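PDB 2Z6V: putative uncharacterized protein from Mycobacterium avium, which is a sulfotransferase, STF9, that probably transfers a sulfuryl group from the donor PAPS to an acceptor that is not established. Local coordinates for residues Asp265-Trp270 with Ala354-Thr359. Numbering follows the deposited sequence.
Sequences DARLIW and ADEPLT
Ala354, directly after helix 343-353, meets Arg267. Ala354 CB lies 3.6 Å from Arg267 NH1. The carbonyl of Ala354 comes up to the edge of the guanidinium, close to the group's plane, with Ala354 O 3.1 Å from Arg267 NH1. Asp355 then leaves helix 343-353 with positive phi (48°), in a Schellman motif. The chain turns there and brings Glu356 round to the arginine.

Glu356 forms a salt bridge with Arg267. Glu356 OE1 stands clear of the guanidinium plane, 3.3 Å from both Arg267 NH1 and Arg267 NH2. A weak hydrogen bond, 3.5 Å long, runs from Arg267 NH2 to Glu356 OE2, which lies near that plane. The two groups are therefore not a flat, paired fork: their planes are 51° apart. The Arg267 side chain runs straight through chi2, then bends at chi3 (-72°), which sets NH1 beside the Ala354 carbonyl and NH2 beside the carboxylate. The stronger partner of Glu356 is Arg132, whose NH2 pairs with OE1; Arg267 is the second. Arg267 NH2 has a weak hydrogen bond to Arg107 O.

The contact lies at the surface of the sulfotransferase fold. Arg267 starts strand 267-272, which runs between strands 109-113 and 331-335 in the five-stranded parallel sheet. The bridge joins that strand to the link between helices 343-353 and 360-371, which ends at Thr359, whose side chain caps a backbone N at the start of the second helix.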
ATOM      1  N   ASP A 265      15.553 -11.521  -5.818  1.00 30.52           N
ATOM      2  CA  ASP A 265      15.413 -12.692  -4.944  1.00 32.05           C
ATOM      3  C   ASP A 265      14.119 -12.729  -4.118  1.00 32.78           C
ATOM      4  O   ASP A 265      13.945 -13.597  -3.249  1.00 32.59           O
ATOM      5  CB  ASP A 265      16.614 -12.765  -3.995  1.00 32.72           C
ATOM      6  CG  ASP A 265      16.715 -11.547  -3.062  1.00 37.95           C
ATOM      7  OD1 ASP A 265      16.147 -10.464  -3.367  1.00 34.76           O
ATOM      8  OD2 ASP A 265      17.391 -11.677  -2.018  1.00 39.54           O
ATOM      9  N   ALA A 266      13.218 -11.793  -4.394  1.00 31.21           N
ATOM     10  CA  ALA A 266      11.956 -11.693  -3.672  1.00 31.48           C
ATOM     11  C   ALA A 266      11.097 -12.952  -3.646  1.00 31.61           C
ATOM     12  O   ALA A 266      10.880 -13.602  -4.664  1.00 33.33           O
ATOM     13  CB  ALA A 266      11.141 -10.545  -4.232  1.00 31.60           C
ATOM     14  N   ARG A 267      10.610 -13.290  -2.461  1.00 32.12           N
ATOM     15  CA  ARG A 267       9.728 -14.432  -2.298  1.00 32.13           C
ATOM     16  C   ARG A 267       8.318 -13.843  -2.376  1.00 31.43           C
ATOM     17  O   ARG A 267       7.839 -13.194  -1.449  1.00 31.78           O
ATOM     18  CB  ARG A 267      10.008 -15.111  -0.962  1.00 32.63           C
ATOM     19  CG  ARG A 267      11.385 -15.724  -0.955  1.00 36.62           C
ATOM     20  CD  ARG A 267      11.695 -16.443   0.327  1.00 44.22           C
ATOM     21  NE  ARG A 267      11.918 -15.522   1.436  1.00 48.57           N
ATOM     22  CZ  ARG A 267      12.432 -15.890   2.604  1.00 49.69           C
ATOM     23  NH1 ARG A 267      12.771 -17.161   2.803  1.00 50.01           N
ATOM     24  NH2 ARG A 267      12.610 -14.992   3.569  1.00 49.86           N
ATOM     25  N   LEU A 268       7.677 -14.071  -3.515  1.00 30.77           N
ATOM     26  CA  LEU A 268       6.364 -13.526  -3.810  1.00 29.62           C
ATOM     27  C   LEU A 268       5.140 -14.300  -3.333  1.00 29.92           C
ATOM     28  O   LEU A 268       4.877 -15.424  -3.774  1.00 28.37           O
ATOM     29  CB  LEU A 268       6.267 -13.306  -5.320  1.00 30.18           C
ATOM     30  CG  LEU A 268       7.444 -12.557  -5.965  1.00 29.54           C
ATOM     31  CD1 LEU A 268       7.323 -12.635  -7.484  1.00 31.60           C
ATOM     32  CD2 LEU A 268       7.473 -11.106  -5.501  1.00 26.61           C
ATOM     33  N   ILE A 269       4.388 -13.682  -2.429  1.00 28.58           N
ATOM     34  CA  ILE A 269       3.163 -14.282  -1.923  1.00 28.38           C
ATOM     35  C   ILE A 269       2.033 -13.608  -2.677  1.00 27.45           C
ATOM     36  O   ILE A 269       1.786 -12.426  -2.492  1.00 30.05           O
ATOM     37  CB  ILE A 269       2.960 -14.013  -0.418  1.00 29.66           C
ATOM     38  CG1 ILE A 269       4.099 -14.635   0.391  1.00 27.38           C
ATOM     39  CG2 ILE A 269       1.624 -14.581   0.033  1.00 28.31           C
ATOM     40  CD1 ILE A 269       4.001 -14.355   1.859  1.00 26.11           C
ATOM     41  N   TRP A 270       1.368 -14.353  -3.547  1.00 27.76           N
ATOM     42  CA  TRP A 270       0.258 -13.822  -4.327  1.00 29.80           C
ATOM     43  C   TRP A 270      -1.028 -14.065  -3.525  1.00 30.50           C
ATOM     44  O   TRP A 270      -1.369 -15.210  -3.213  1.00 29.73           O
ATOM     45  CB  TRP A 270       0.194 -14.550  -5.673  1.00 31.68           C
ATOM     46  CG  TRP A 270      -0.687 -13.914  -6.709  1.00 33.68           C
ATOM     47  CD1 TRP A 270      -1.779 -13.125  -6.492  1.00 34.12           C
ATOM     48  CD2 TRP A 270      -0.588 -14.077  -8.132  1.00 35.22           C
ATOM     49  NE1 TRP A 270      -2.369 -12.789  -7.691  1.00 35.05           N
ATOM     50  CE2 TRP A 270      -1.659 -13.360  -8.713  1.00 35.26           C
ATOM     51  CE3 TRP A 270       0.303 -14.763  -8.972  1.00 36.43           C
ATOM     52  CZ2 TRP A 270      -1.866 -13.306 -10.099  1.00 36.15           C
ATOM     53  CZ3 TRP A 270       0.097 -14.711 -10.356  1.00 36.83           C
ATOM     54  CH2 TRP A 270      -0.981 -13.986 -10.902  1.00 36.71           C
ATOM     55  N   ALA A 354       8.954 -21.059   2.179  1.00 41.54           N
ATOM     56  CA  ALA A 354      10.060 -20.112   2.276  1.00 42.89           C
ATOM     57  C   ALA A 354      11.249 -20.812   2.910  1.00 44.02           C
ATOM     58  O   ALA A 354      12.304 -20.217   3.108  1.00 43.71           O
ATOM     59  CB  ALA A 354       9.656 -18.912   3.122  1.00 41.48           C
ATOM     60  N   ASP A 355      11.055 -22.088   3.221  1.00 46.35           N
ATOM     61  CA  ASP A 355      12.064 -22.918   3.856  1.00 48.06           C
ATOM     62  C   ASP A 355      12.681 -22.223   5.054  1.00 48.82           C
ATOM     63  O   ASP A 355      13.890 -21.996   5.112  1.00 49.33           O
ATOM     64  CB  ASP A 355      13.161 -23.313   2.869  1.00 50.14           C
ATOM     65  CG  ASP A 355      13.963 -24.517   3.348  1.00 52.31           C
ATOM     66  OD1 ASP A 355      13.344 -25.563   3.643  1.00 53.30           O
ATOM     67  OD2 ASP A 355      15.205 -24.421   3.430  1.00 54.03           O
ATOM     68  N   GLU A 356      11.830 -21.881   6.011  1.00 49.66           N
ATOM     69  CA  GLU A 356      12.264 -21.228   7.234  1.00 50.97           C
ATOM     70  C   GLU A 356      11.530 -21.882   8.398  1.00 50.06           C
ATOM     71  O   GLU A 356      10.351 -22.244   8.284  1.00 49.96           O
ATOM     72  CB  GLU A 356      11.954 -19.727   7.182  1.00 52.48           C
ATOM     73  CG  GLU A 356      12.804 -18.961   6.179  1.00 56.51           C
ATOM     74  CD  GLU A 356      12.504 -17.469   6.158  1.00 59.14           C
ATOM     75  OE1 GLU A 356      11.369 -17.094   5.796  1.00 61.26           O
ATOM     76  OE2 GLU A 356      13.402 -16.669   6.503  1.00 60.14           O
ATOM     77  N   PRO A 357      12.227 -22.073   9.527  1.00 47.97           N
ATOM     78  CA  PRO A 357      11.577 -22.694  10.680  1.00 47.44           C
ATOM     79  C   PRO A 357      10.585 -21.783  11.394  1.00 45.87           C
ATOM     80  O   PRO A 357      10.838 -20.592  11.600  1.00 44.51           O
ATOM     81  CB  PRO A 357      12.756 -23.093  11.574  1.00 46.66           C
ATOM     82  CG  PRO A 357      13.773 -22.056  11.264  1.00 47.81           C
ATOM     83  CD  PRO A 357      13.675 -21.942   9.755  1.00 48.43           C
ATOM     84  N   LEU A 358       9.442 -22.365  11.739  1.00 43.84           N
ATOM     85  CA  LEU A 358       8.397 -21.668  12.460  1.00 42.13           C
ATOM     86  C   LEU A 358       8.587 -22.129  13.897  1.00 42.31           C
ATOM     87  O   LEU A 358       8.123 -23.199  14.276  1.00 43.81           O
ATOM     88  CB  LEU A 358       7.020 -22.096  11.946  1.00 42.10           C
ATOM     89  CG  LEU A 358       5.800 -21.425  12.586  1.00 42.23           C
ATOM     90  CD1 LEU A 358       5.795 -19.936  12.257  1.00 41.75           C
ATOM     91  CD2 LEU A 358       4.536 -22.081  12.073  1.00 40.80           C
ATOM     92  N   THR A 359       9.302 -21.341  14.688  1.00 42.80           N
ATOM     93  CA  THR A 359       9.551 -21.701  16.073  1.00 41.90           C
ATOM     94  C   THR A 359       8.249 -21.786  16.860  1.00 44.26           C
ATOM     95  O   THR A 359       7.215 -21.251  16.443  1.00 45.65           O
ATOM     96  CB  THR A 359      10.476 -20.687  16.765  1.00 40.68           C
ATOM     97  OG1 THR A 359       9.844 -19.402  16.796  1.00 38.62           O
ATOM     98  CG2 THR A 359      11.796 -20.593  16.032  1.00 35.48           C
TER